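Local coordinates for protein Asp/Glu-specific dipeptidyl-peptidase (Flavobacterium psychrophilum, PDB 5JXF) that removes dipeptides from the N-terminus of oligopeptides as a serine peptidase, with strict specificity for aspartate or glutamate at the P1 position, at residues Thr226-Val230 against Trp231-Thr235; Pro215-Leu218 against Ile219-Gly223; Ala342-Trp345 against Lys346-Ile349. All blocks are in the same frame, centred on the assembly; numbering follows the deposited sequence.

In the fold
Followed from the N terminus, the three contacts come in series, none nesting in or crossing another, and each closes only a local turn. Contact 2 (215-223) is the short helix leaving strand 197-214, packed on helices 100-109, 609-615 and 703-713. Contact 1 (226-235) begins just beyond it, turning the chain from helix 224-227 toward strand 239-245. These two meet where T235 OG1 bonds to F222 O. Contact 3 (342-349) comes over a hundred residues later, inside the long helix 328-357. It touches contact 1 directly, N343 and K346 probably hydrogen-bonding to N228, and both touch the bound arginine. Contacts 1 and 3 thus join the chymotrypsin-like beta domains of this S46 peptidase to its helical domain.

Contact 1: Thr226-Val230 against Trp231-Thr235; sequences TDNWV and WPRHT. With ARG (arginine), chain E; ASP (aspartic acid), chain F.
W231 follows V230 directly as the chain leaves a type II beta turn, D227-V230, on the wall of the dipeptide pocket in this S46 peptidase. With CG anti to its own backbone N, the W231 indole reaches strand 601-608, bonding through NE1 with N604 O. P232 follows a cis peptide bond, a geometry proline tolerates well, and its ring packs on strand 601-608 and on I601 of the second subunit. R233 doubles back: bends at chi2 (94°) and chi3 (64°) bring its guanidinium against the carbonyls of D227 and V230. NE donates to V230 O at 3.1 Å, in the carbonyl plane and nearly straight (161°). D227 O lies over the guanidinium face, 3.0 Å from R233 CZ, an electrostatic contact without a hydrogen bond. R233 NH2 forms a salt bridge with D679 OD2, which also accepts W229 N. N228 OD1 accepts N of the bound arginine (2.5 Å), which sits over the W229 ring, and D679 also bonds to that ligand. R233 is thus a second-shell residue for the pocket. A methionine in its place would probably leave D679 without its charged mate and V230 O without its donor, letting the turn shift. H234 reaches D599 of the second subunit through NE2, while its backbone N donates to a water 2.6 Å away. D227, whose carboxylate also pairs with K615, accepts from that same water at OD2 (2.9 Å). The water's third partner is T235 OG1, to which it donates at 3.0 Å.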
ATOM      1  N   THR A 226       2.551   1.316 -11.382  1.00 56.35           N
ATOM      2  CA  THR A 226       2.179   1.074  -9.990  1.00 53.49           C
ATOM      3  C   THR A 226       3.424   0.961  -9.113  1.00 48.97           C
ATOM      4  O   THR A 226       3.532   1.642  -8.098  1.00 54.80           O
ATOM      5  CB  THR A 226       1.319  -0.203  -9.845  1.00 58.37           C
ATOM      6  OG1 THR A 226       0.106  -0.022 -10.583  1.00 55.01           O
ATOM      7  CG2 THR A 226       0.991  -0.468  -8.378  1.00 55.21           C
ATOM      8  N   ASP A 227       4.382   0.145  -9.542  1.00 46.92           N
ATOM      9  CA  ASP A 227       5.619  -0.067  -8.797  1.00 44.27           C
ATOM     10  C   ASP A 227       6.774   0.921  -9.095  1.00 48.62           C
ATOM     11  O   ASP A 227       7.825   0.851  -8.460  1.00 47.19           O
ATOM     12  CB  ASP A 227       6.117  -1.492  -9.051  1.00 49.40           C
ATOM     13  CG  ASP A 227       5.341  -2.531  -8.236  1.00 54.08           C
ATOM     14  OD1 ASP A 227       4.304  -2.149  -7.676  1.00 57.92           O
ATOM     15  OD2 ASP A 227       5.758  -3.711  -8.172  1.00 60.43           O
ATOM     16  N   ASN A 228       6.601   1.807 -10.064  1.00 46.54           N
ATOM     17  CA  ASN A 228       7.643   2.810 -10.352  1.00 44.06           C
ATOM     18  C   ASN A 228       7.902   3.687  -9.129  1.00 45.66           C
ATOM     19  O   ASN A 228       6.959   4.108  -8.455  1.00 47.25           O
ATOM     20  CB  ASN A 228       7.235   3.677 -11.532  1.00 42.90           C
ATOM     21  CG  ASN A 228       8.421   4.458 -12.131  1.00 44.93           C
ATOM     22  OD1 ASN A 228       9.585   4.044 -12.028  1.00 42.44           O
ATOM     23  ND2 ASN A 228       8.120   5.588 -12.741  1.00 42.60           N
ATOM     24  N   TRP A 229       9.181   3.939  -8.840  1.00 45.53           N
ATOM     25  CA  TRP A 229       9.617   4.680  -7.639  1.00 47.36           C
ATOM     26  C   TRP A 229       9.219   4.005  -6.314  1.00 45.08           C
ATOM     27  O   TRP A 229       9.185   4.661  -5.290  1.00 50.72           O
ATOM     28  CB  TRP A 229       9.076   6.116  -7.617  1.00 42.89           C
ATOM     29  CG  TRP A 229       9.363   6.903  -8.841  1.00 58.67           C
ATOM     30  CD1 TRP A 229       8.508   7.152  -9.871  1.00 58.56           C
ATOM     31  CD2 TRP A 229      10.590   7.559  -9.169  1.00 46.05           C
ATOM     32  NE1 TRP A 229       9.123   7.922 -10.824  1.00 51.27           N
ATOM     33  CE2 TRP A 229      10.402   8.191 -10.417  1.00 46.34           C
ATOM     34  CE3 TRP A 229      11.827   7.680  -8.527  1.00 46.82           C
ATOM     35  CZ2 TRP A 229      11.420   8.919 -11.053  1.00 45.46           C
ATOM     36  CZ3 TRP A 229      12.840   8.418  -9.157  1.00 53.06           C
ATOM     37  CH2 TRP A 229      12.624   9.030 -10.404  1.00 46.67           C
ATOM     38  N   VAL A 230       8.945   2.708  -6.331  1.00 42.86           N
ATOM     39  CA  VAL A 230       8.428   2.026  -5.139  1.00 43.88           C
ATOM     40  C   VAL A 230       9.306   0.853  -4.689  1.00 46.32           C
ATOM     41  O   VAL A 230       9.741   0.048  -5.508  1.00 47.04           O
ATOM     42  CB  VAL A 230       6.996   1.497  -5.382  1.00 48.10           C
ATOM     43  CG1 VAL A 230       6.624   0.466  -4.329  1.00 55.43           C
ATOM     44  CG2 VAL A 230       5.974   2.647  -5.391  1.00 51.02           C
ATOM     45  N   TRP A 231       9.614   0.812  -3.397  1.00 42.25           N
ATOM     46  CA  TRP A 231      10.174  -0.361  -2.741  1.00 41.93           C
ATOM     47  C   TRP A 231       9.101  -0.944  -1.777  1.00 51.32           C
ATOM     48  O   TRP A 231       8.356  -0.181  -1.162  1.00 49.56           O
ATOM     49  CB  TRP A 231      11.428   0.003  -1.954  1.00 51.48           C
ATOM     50  CG  TRP A 231      12.049  -1.176  -1.271  1.00 47.40           C
ATOM     51  CD1 TRP A 231      11.975  -1.498   0.055  1.00 48.36           C
ATOM     52  CD2 TRP A 231      12.845  -2.187  -1.888  1.00 49.41           C
ATOM     53  NE1 TRP A 231      12.672  -2.656   0.298  1.00 46.05           N
ATOM     54  CE2 TRP A 231      13.212  -3.102  -0.879  1.00 40.74           C
ATOM     55  CE3 TRP A 231      13.286  -2.406  -3.195  1.00 38.95           C
ATOM     56  CZ2 TRP A 231      13.978  -4.227  -1.143  1.00 40.10           C
ATOM     57  CZ3 TRP A 231      14.041  -3.526  -3.453  1.00 41.69           C
ATOM     58  CH2 TRP A 231      14.386  -4.420  -2.432  1.00 44.07           C
ATOM     59  N   PRO A 232       9.009  -2.278  -1.641  1.00 44.07           N
ATOM     60  CA  PRO A 232       9.676  -3.403  -2.310  1.00 42.53           C
ATOM     61  C   PRO A 232       9.414  -3.447  -3.814  1.00 44.44           C
ATOM     62  O   PRO A 232       8.352  -3.047  -4.301  1.00 44.35           O
ATOM     63  CB  PRO A 232       9.077  -4.626  -1.620  1.00 44.72           C
ATOM     64  CG  PRO A 232       8.664  -4.120  -0.268  1.00 47.46           C
ATOM     65  CD  PRO A 232       8.169  -2.742  -0.515  1.00 51.85           C
ATOM     66  N   ARG A 233      10.421  -3.893  -4.549  1.00 43.61           N
ATOM     67  CA  ARG A 233      10.348  -3.952  -5.996  1.00 46.98           C
ATOM     68  C   ARG A 233      10.871  -5.305  -6.446  1.00 44.99           C
ATOM     69  O   ARG A 233      11.845  -5.820  -5.897  1.00 43.89           O
ATOM     70  CB  ARG A 233      11.172  -2.819  -6.643  1.00 51.36           C
ATOM     71  CG  ARG A 233      11.228  -2.879  -8.177  1.00 48.12           C
ATOM     72  CD  ARG A 233      10.129  -2.009  -8.804  1.00 42.84           C
ATOM     73  NE  ARG A 233      10.434  -0.661  -8.418  1.00 59.46           N
ATOM     74  CZ  ARG A 233      10.721   0.338  -9.231  1.00 52.89           C
ATOM     75  NH1 ARG A 233      10.677   0.211 -10.550  1.00 55.09           N
ATOM     76  NH2 ARG A 233      10.998   1.488  -8.682  1.00 57.44           N
ATOM     77  N   HIS A 234      10.239  -5.864  -7.469  1.00 40.09           N
ATOM     78  CA  HIS A 234      10.625  -7.168  -7.969  1.00 43.93           C
ATOM     79  C   HIS A 234      10.807  -7.151  -9.478  1.00 52.76           C
ATOM     80  O   HIS A 234      10.392  -8.089 -10.161  1.00 54.25           O
ATOM     81  CB  HIS A 234       9.570  -8.208  -7.565  1.00 45.99           C
ATOM     82  CG  HIS A 234       9.233  -8.172  -6.109  1.00 42.71           C
ATOM     83  ND1 HIS A 234       8.526  -7.142  -5.540  1.00 47.01           N
ATOM     84  CD2 HIS A 234       9.535  -9.027  -5.103  1.00 45.70           C
ATOM     85  CE1 HIS A 234       8.389  -7.365  -4.244  1.00 50.00           C
ATOM     86  NE2 HIS A 234       8.991  -8.503  -3.952  1.00 50.11           N
ATOM     87  N   THR A 235      11.468  -6.099  -9.979  1.00 57.52           N
ATOM     88  CA  THR A 235      11.632  -5.852 -11.416  1.00 52.71           C
ATOM     89  C   THR A 235      13.017  -6.206 -11.953  1.00 50.79           C
ATOM     90  O   THR A 235      14.029  -5.700 -11.459  1.00 46.49           O
ATOM     91  CB  THR A 235      11.376  -4.371 -11.744  1.00 52.72           C
ATOM     92  OG1 THR A 235      10.102  -3.966 -11.218  1.00 59.44           O
ATOM     93  CG2 THR A 235      11.410  -4.145 -13.247  1.00 52.91           C
TER
HETATM   94  N   ARG E 801      11.775   5.258 -12.239  1.00 73.38           N
HETATM   95  CA  ARG E 801      12.856   4.897 -13.145  1.00 76.34           C
HETATM   96  C   ARG E 801      13.793   6.101 -13.289  1.00 82.31           C
HETATM   97  O   ARG E 801      13.354   7.184 -13.663  1.00 78.78           O
HETATM   98  CB  ARG E 801      12.302   4.455 -14.506  1.00 69.79           C
HETATM   99  CG  ARG E 801      11.464   3.168 -14.464  1.00 73.87           C
HETATM  100  CD  ARG E 801      10.864   2.837 -15.832  1.00 69.92           C
HETATM  101  NE  ARG E 801      10.014   3.917 -16.325  1.00 62.69           N
HETATM  102  CZ  ARG E 801       8.697   3.995 -16.115  1.00 68.93           C
HETATM  103  NH1 ARG E 801       8.068   3.044 -15.425  1.00 82.54           N
HETATM  104  NH2 ARG E 801       8.001   5.022 -16.602  1.00 60.08           N
HETATM  105  N   ASP F 802      15.069   5.921 -12.959  1.00 92.63           N
HETATM  106  CA  ASP F 802      16.035   7.026 -12.966  1.00106.35           C
HETATM  107  C   ASP F 802      16.849   7.146 -14.241  1.00100.90           C
HETATM  108  O   ASP F 802      18.063   7.367 -14.197  1.00102.92           O
HETATM  109  CB  ASP F 802      16.984   6.909 -11.760  1.00125.56           C
HETATM  110  CG  ASP F 802      16.419   7.540 -10.494  1.00138.94           C
HETATM  111  OD1 ASP F 802      15.533   8.405 -10.605  1.00134.15           O
HETATM  112  OD2 ASP F 802      16.872   7.185  -9.382  1.00159.74           O
HETATM  113  O   HOH W   1       8.371  -4.823  -8.864  1.00 45.43           O

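Contact 2: Pro215-Leu218 against Ile219-Gly223; sequences PPSL and IGKFG
P216 O takes two N-H groups at once, from I219 and G220, and so starts the single helical turn 217-220 that follows strand 197-214. P216 occupies the N-cap, where a proline is well tolerated, since the N-cap nitrogen is not needed for a helical bond. The bond from G220 N is short and almost straight (2.7 Å, 173°) and lies in the carbonyl plane; that from I219 N to P216 O, 2.9 Å long, comes from above the plane and is more bent. The tight side is here. I219 lies alongside P216, its CD1 3.9 Å from P216 CG, and both press on helix 703-713. P215 CG packs on G220 CA, and a CB on G220 would point toward this tight side, near P216 O and P215 CG, so the absence of a side chain fits the close approach. The packed part continues where S217 O accepts K221 N at 2.7 Å, ending the turn, and where F222 turns its buried ring toward helix 609-615; L218 O meets that ring at its edge, 3.4 Å from F222 CD1. K221 has left helical geometry, and chi1 at 44° sets its CG between the backbone N and carbonyl carbon, 3.2 Å from S217 O. The looser side is that of the partly exposed S217, L218 and K221 side chains. S217 sends OG to L118 O, and the K221 amine leads away, the side chain passing about 4 Å from the bound arginine at its nearest atoms. Between these two side chains the closest approach is S217 CB to K221 CG, 4.2 Å.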
ATOM      1  N   PRO A 215      14.852  -8.773 -21.690  1.00 44.73           N
ATOM      2  CA  PRO A 215      13.747  -9.580 -21.158  1.00 52.90           C
ATOM      3  C   PRO A 215      12.416  -9.039 -21.648  1.00 51.71           C
ATOM      4  O   PRO A 215      12.352  -7.868 -22.042  1.00 50.79           O
ATOM      5  CB  PRO A 215      13.876  -9.396 -19.645  1.00 54.60           C
ATOM      6  CG  PRO A 215      14.411  -7.977 -19.518  1.00 54.46           C
ATOM      7  CD  PRO A 215      15.398  -7.857 -20.673  1.00 47.62           C
ATOM      8  N   PRO A 216      11.360  -9.860 -21.603  1.00 50.89           N
ATOM      9  CA  PRO A 216      10.015  -9.321 -21.828  1.00 48.96           C
ATOM     10  C   PRO A 216       9.734  -8.145 -20.907  1.00 51.41           C
ATOM     11  O   PRO A 216      10.307  -8.052 -19.818  1.00 48.94           O
ATOM     12  CB  PRO A 216       9.100 -10.518 -21.517  1.00 52.43           C
ATOM     13  CG  PRO A 216       9.920 -11.415 -20.677  1.00 54.93           C
ATOM     14  CD  PRO A 216      11.319 -11.283 -21.216  1.00 47.92           C
ATOM     15  N   SER A 217       8.891  -7.226 -21.365  1.00 51.98           N
ATOM     16  CA  SER A 217       8.527  -6.057 -20.570  1.00 56.21           C
ATOM     17  C   SER A 217       7.917  -6.433 -19.231  1.00 51.75           C
ATOM     18  O   SER A 217       8.009  -5.678 -18.271  1.00 57.16           O
ATOM     19  CB  SER A 217       7.543  -5.173 -21.334  1.00 62.79           C
ATOM     20  OG  SER A 217       8.224  -4.342 -22.261  1.00 78.52           O
ATOM     21  N   LEU A 218       7.276  -7.596 -19.165  1.00 56.02           N
ATOM     22  CA  LEU A 218       6.642  -7.990 -17.912  1.00 52.75           C
ATOM     23  C   LEU A 218       7.721  -8.273 -16.875  1.00 49.50           C
ATOM     24  O   LEU A 218       7.496  -8.093 -15.692  1.00 50.12           O
ATOM     25  CB  LEU A 218       5.710  -9.187 -18.110  1.00 64.12           C
ATOM     26  CG  LEU A 218       4.391  -8.808 -18.804  1.00 73.28           C
ATOM     27  CD1 LEU A 218       3.685 -10.049 -19.328  1.00 76.18           C
ATOM     28  CD2 LEU A 218       3.455  -7.976 -17.891  1.00 53.55           C
ATOM     29  N   ILE A 219       8.915  -8.667 -17.312  1.00 46.32           N
ATOM     30  CA  ILE A 219      10.039  -8.728 -16.375  1.00 45.96           C
ATOM     31  C   ILE A 219      10.779  -7.388 -16.347  1.00 47.15           C
ATOM     32  O   ILE A 219      11.099  -6.887 -15.267  1.00 50.96           O
ATOM     33  CB  ILE A 219      10.981  -9.890 -16.709  1.00 52.16           C
ATOM     34  CG1 ILE A 219      10.188 -11.207 -16.634  1.00 60.86           C
ATOM     35  CG2 ILE A 219      12.144  -9.942 -15.726  1.00 42.52           C
ATOM     36  CD1 ILE A 219      10.983 -12.423 -17.065  1.00 61.02           C
ATOM     37  N   GLY A 220      11.007  -6.794 -17.524  1.00 53.25           N
ATOM     38  CA  GLY A 220      11.723  -5.521 -17.661  1.00 42.12           C
ATOM     39  C   GLY A 220      11.114  -4.348 -16.904  1.00 51.06           C
ATOM     40  O   GLY A 220      11.828  -3.492 -16.371  1.00 53.24           O
ATOM     41  N   LYS A 221       9.784  -4.284 -16.862  1.00 52.22           N
ATOM     42  CA  LYS A 221       9.122  -3.274 -16.046  1.00 49.18           C
ATOM     43  C   LYS A 221       7.929  -3.879 -15.301  1.00 48.18           C
ATOM     44  O   LYS A 221       6.825  -3.338 -15.315  1.00 47.59           O
ATOM     45  CB  LYS A 221       8.696  -2.083 -16.908  1.00 59.29           C
ATOM     46  CG  LYS A 221       8.053  -2.440 -18.235  1.00 67.27           C
ATOM     47  CD  LYS A 221       8.013  -1.227 -19.161  1.00 73.84           C
ATOM     48  CE  LYS A 221       7.395  -0.023 -18.467  1.00 70.37           C
ATOM     49  NZ  LYS A 221       7.021   1.056 -19.419  1.00 68.43           N
ATOM     50  N   PHE A 222       8.176  -5.010 -14.647  1.00 50.16           N
ATOM     51  CA  PHE A 222       7.184  -5.639 -13.784  1.00 48.32           C
ATOM     52  C   PHE A 222       6.543  -4.635 -12.846  1.00 51.06           C
ATOM     53  O   PHE A 222       7.227  -4.009 -12.044  1.00 52.02           O
ATOM     54  CB  PHE A 222       7.817  -6.773 -12.967  1.00 42.94           C
ATOM     55  CG  PHE A 222       6.803  -7.578 -12.158  1.00 53.55           C
ATOM     56  CD1 PHE A 222       5.739  -8.207 -12.786  1.00 52.78           C
ATOM     57  CD2 PHE A 222       6.916  -7.696 -10.784  1.00 49.32           C
ATOM     58  CE1 PHE A 222       4.794  -8.961 -12.048  1.00 50.36           C
ATOM     59  CE2 PHE A 222       5.996  -8.453 -10.055  1.00 53.66           C
ATOM     60  CZ  PHE A 222       4.933  -9.079 -10.693  1.00 47.41           C
ATOM     61  N   GLY A 223       5.227  -4.475 -12.951  1.00 60.15           N
ATOM     62  CA  GLY A 223       4.525  -3.515 -12.115  1.00 58.60           C
ATOM     63  C   GLY A 223       4.338  -2.147 -12.752  1.00 58.78           C
ATOM     64  O   GLY A 223       3.581  -1.318 -12.239  1.00 59.29           O
TER

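Contact 3: Ala342-Trp345 against Lys346-Ile349; sequences ANYW and KKWI. With ARG (arginine), chain E.
N343 bonds twice over in alpha helix 328-357, a wall of the substrate pocket: its side-chain amide holds the bound arginine, and its backbone O accepts K347 N at 3.0 Å, one of the i to i+4 bonds of the helix. The amide meets the ligand's main chain with two atoms: N343 OD1 accepts the ligand N (2.8 Å), and ND2 donates to the ligand O in a bond modelled very short. An asparagine suits this place because it offers acceptor and donor together. K346 and K347 extend in different directions, K346 NZ to the carbonyls of N228 and D225, K347 NZ to a salt bridge with D688. Farther out, packing takes over. K347 CD lies 3.9 Å from Y344 CD1 as the two side chains run side by side. Y344 CB sits over the six-membered ring of W348, 4.0 Å from its centroid and 12° off the normal, a CH-pi contact; the aromatic rings themselves meet obliquely, and K309 adds a cation-pi contact to W348. W345 NE1 is buried without a polar partner. Isoleucine suits position 349, since its delta methyl reaches back one turn: I349 CD1 makes a CH-pi contact over one face of the W345 five-membered ring, offset toward the rim, 3.5 Å from W345 CE2.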
ATOM      1  N   ALA A 342       5.210   9.484 -17.938  1.00 59.39           N
ATOM      2  CA  ALA A 342       4.676   8.893 -16.704  1.00 56.16           C
ATOM      3  C   ALA A 342       5.685   8.890 -15.550  1.00 52.14           C
ATOM      4  O   ALA A 342       5.332   9.115 -14.396  1.00 53.76           O
ATOM      5  CB  ALA A 342       4.193   7.460 -16.982  1.00 51.33           C
ATOM      6  N   ASN A 343       6.941   8.636 -15.876  1.00 48.49           N
ATOM      7  CA  ASN A 343       8.014   8.572 -14.895  1.00 49.14           C
ATOM      8  C   ASN A 343       8.187   9.858 -14.088  1.00 52.52           C
ATOM      9  O   ASN A 343       8.280   9.821 -12.862  1.00 50.63           O
ATOM     10  CB  ASN A 343       9.330   8.234 -15.596  1.00 49.78           C
ATOM     11  CG  ASN A 343      10.424   7.885 -14.620  1.00 52.79           C
ATOM     12  OD1 ASN A 343      10.214   7.104 -13.683  1.00 47.59           O
ATOM     13  ND2 ASN A 343      11.604   8.472 -14.821  1.00 55.86           N
ATOM     14  N   TYR A 344       8.235  10.999 -14.773  1.00 54.06           N
ATOM     15  CA  TYR A 344       8.342  12.280 -14.077  1.00 52.08           C
ATOM     16  C   TYR A 344       7.021  12.722 -13.425  1.00 50.78           C
ATOM     17  O   TYR A 344       7.029  13.391 -12.389  1.00 53.72           O
ATOM     18  CB  TYR A 344       8.852  13.359 -15.037  1.00 53.11           C
ATOM     19  CG  TYR A 344      10.329  13.210 -15.280  1.00 56.28           C
ATOM     20  CD1 TYR A 344      11.243  13.591 -14.308  1.00 61.42           C
ATOM     21  CD2 TYR A 344      10.807  12.634 -16.442  1.00 58.88           C
ATOM     22  CE1 TYR A 344      12.599  13.446 -14.497  1.00 68.04           C
ATOM     23  CE2 TYR A 344      12.175  12.481 -16.645  1.00 73.57           C
ATOM     24  CZ  TYR A 344      13.062  12.895 -15.664  1.00 73.25           C
ATOM     25  OH  TYR A 344      14.419  12.755 -15.840  1.00 81.76           O
ATOM     26  N   TRP A 345       5.897  12.349 -14.029  1.00 53.88           N
ATOM     27  CA  TRP A 345       4.595  12.641 -13.434  1.00 56.39           C
ATOM     28  C   TRP A 345       4.524  12.068 -12.028  1.00 54.80           C
ATOM     29  O   TRP A 345       4.136  12.754 -11.075  1.00 52.33           O
ATOM     30  CB  TRP A 345       3.458  12.075 -14.277  1.00 59.84           C
ATOM     31  CG  TRP A 345       2.184  11.928 -13.489  1.00 61.68           C
ATOM     32  CD1 TRP A 345       1.308  12.927 -13.134  1.00 63.44           C
ATOM     33  CD2 TRP A 345       1.644  10.712 -12.938  1.00 65.38           C
ATOM     34  NE1 TRP A 345       0.263  12.401 -12.402  1.00 62.17           N
ATOM     35  CE2 TRP A 345       0.443  11.048 -12.272  1.00 66.13           C
ATOM     36  CE3 TRP A 345       2.058   9.374 -12.949  1.00 71.47           C
ATOM     37  CZ2 TRP A 345      -0.347  10.093 -11.619  1.00 72.27           C
ATOM     38  CZ3 TRP A 345       1.270   8.426 -12.304  1.00 76.02           C
ATOM     39  CH2 TRP A 345       0.082   8.792 -11.648  1.00 71.70           C
ATOM     40  N   LYS A 346       4.923  10.812 -11.895  1.00 52.88           N
ATOM     41  CA  LYS A 346       4.905  10.201 -10.581  1.00 55.51           C
ATOM     42  C   LYS A 346       6.044  10.713  -9.715  1.00 53.88           C
ATOM     43  O   LYS A 346       5.847  10.888  -8.512  1.00 49.79           O
ATOM     44  CB  LYS A 346       4.966   8.680 -10.667  1.00 53.21           C
ATOM     45  CG  LYS A 346       4.611   8.004  -9.344  1.00 50.98           C
ATOM     46  CD  LYS A 346       4.668   6.496  -9.449  1.00 46.40           C
ATOM     47  CE  LYS A 346       3.961   5.807  -8.248  1.00 48.30           C
ATOM     48  NZ  LYS A 346       4.248   4.306  -8.268  1.00 50.42           N
ATOM     49  N   LYS A 347       7.224  10.958 -10.312  1.00 49.68           N
ATOM     50  CA  LYS A 347       8.355  11.473  -9.538  1.00 50.32           C
ATOM     51  C   LYS A 347       7.946  12.738  -8.798  1.00 49.16           C
ATOM     52  O   LYS A 347       8.240  12.914  -7.607  1.00 47.16           O
ATOM     53  CB  LYS A 347       9.596  11.777 -10.428  1.00 45.24           C
ATOM     54  CG  LYS A 347      10.789  12.253  -9.612  1.00 54.67           C
ATOM     55  CD  LYS A 347      11.800  13.051 -10.438  1.00 67.67           C
ATOM     56  CE  LYS A 347      12.863  13.688  -9.552  1.00 68.72           C
ATOM     57  NZ  LYS A 347      13.987  14.222 -10.359  1.00 65.30           N
ATOM     58  N   TRP A 348       7.265  13.619  -9.522  1.00 50.05           N
ATOM     59  CA  TRP A 348       6.938  14.937  -9.009  1.00 54.55           C
ATOM     60  C   TRP A 348       5.919  14.836  -7.866  1.00 53.17           C
ATOM     61  O   TRP A 348       5.971  15.611  -6.909  1.00 51.92           O
ATOM     62  CB  TRP A 348       6.430  15.828 -10.145  1.00 57.65           C
ATOM     63  CG  TRP A 348       7.555  16.217 -11.116  1.00 57.21           C
ATOM     64  CD1 TRP A 348       8.884  16.293 -10.830  1.00 50.57           C
ATOM     65  CD2 TRP A 348       7.423  16.563 -12.501  1.00 50.87           C
ATOM     66  NE1 TRP A 348       9.590  16.666 -11.949  1.00 55.69           N
ATOM     67  CE2 TRP A 348       8.716  16.841 -12.987  1.00 55.73           C
ATOM     68  CE3 TRP A 348       6.338  16.662 -13.377  1.00 54.70           C
ATOM     69  CZ2 TRP A 348       8.953  17.213 -14.306  1.00 58.21           C
ATOM     70  CZ3 TRP A 348       6.577  17.034 -14.684  1.00 55.15           C
ATOM     71  CH2 TRP A 348       7.871  17.308 -15.135  1.00 58.18           C
ATOM     72  N   ILE A 349       5.016  13.867  -7.960  1.00 53.74           N
ATOM     73  CA  ILE A 349       4.081  13.601  -6.862  1.00 57.04           C
ATOM     74  C   ILE A 349       4.882  13.275  -5.595  1.00 54.88           C
ATOM     75  O   ILE A 349       4.746  13.962  -4.579  1.00 56.94           O
ATOM     76  CB  ILE A 349       3.103  12.471  -7.238  1.00 62.92           C
ATOM     77  CG1 ILE A 349       2.167  12.969  -8.343  1.00 68.77           C
ATOM     78  CG2 ILE A 349       2.325  11.940  -6.012  1.00 55.56           C
ATOM     79  CD1 ILE A 349       1.327  11.896  -8.991  1.00 70.88           C
TER
HETATM   80  N   ARG E 801      11.775   5.258 -12.239  1.00 73.38           N
HETATM   81  CA  ARG E 801      12.856   4.897 -13.145  1.00 76.34           C
HETATM   82  C   ARG E 801      13.793   6.101 -13.289  1.00 82.31           C
HETATM   83  O   ARG E 801      13.354   7.184 -13.663  1.00 78.78           O
HETATM   84  CB  ARG E 801      12.302   4.455 -14.506  1.00 69.79           C
HETATM   85  CG  ARG E 801      11.464   3.168 -14.464  1.00 73.87           C
HETATM   86  CD  ARG E 801      10.864   2.837 -15.832  1.00 69.92           C
HETATM   87  NE  ARG E 801      10.014   3.917 -16.325  1.00 62.69           N
HETATM   88  CZ  ARG E 801       8.697   3.995 -16.115  1.00 68.93           C
HETATM   89  NH1 ARG E 801       8.068   3.044 -15.425  1.00 82.54           N
HETATM   90  NH2 ARG E 801       8.001   5.022 -16.602  1.00 60.08           N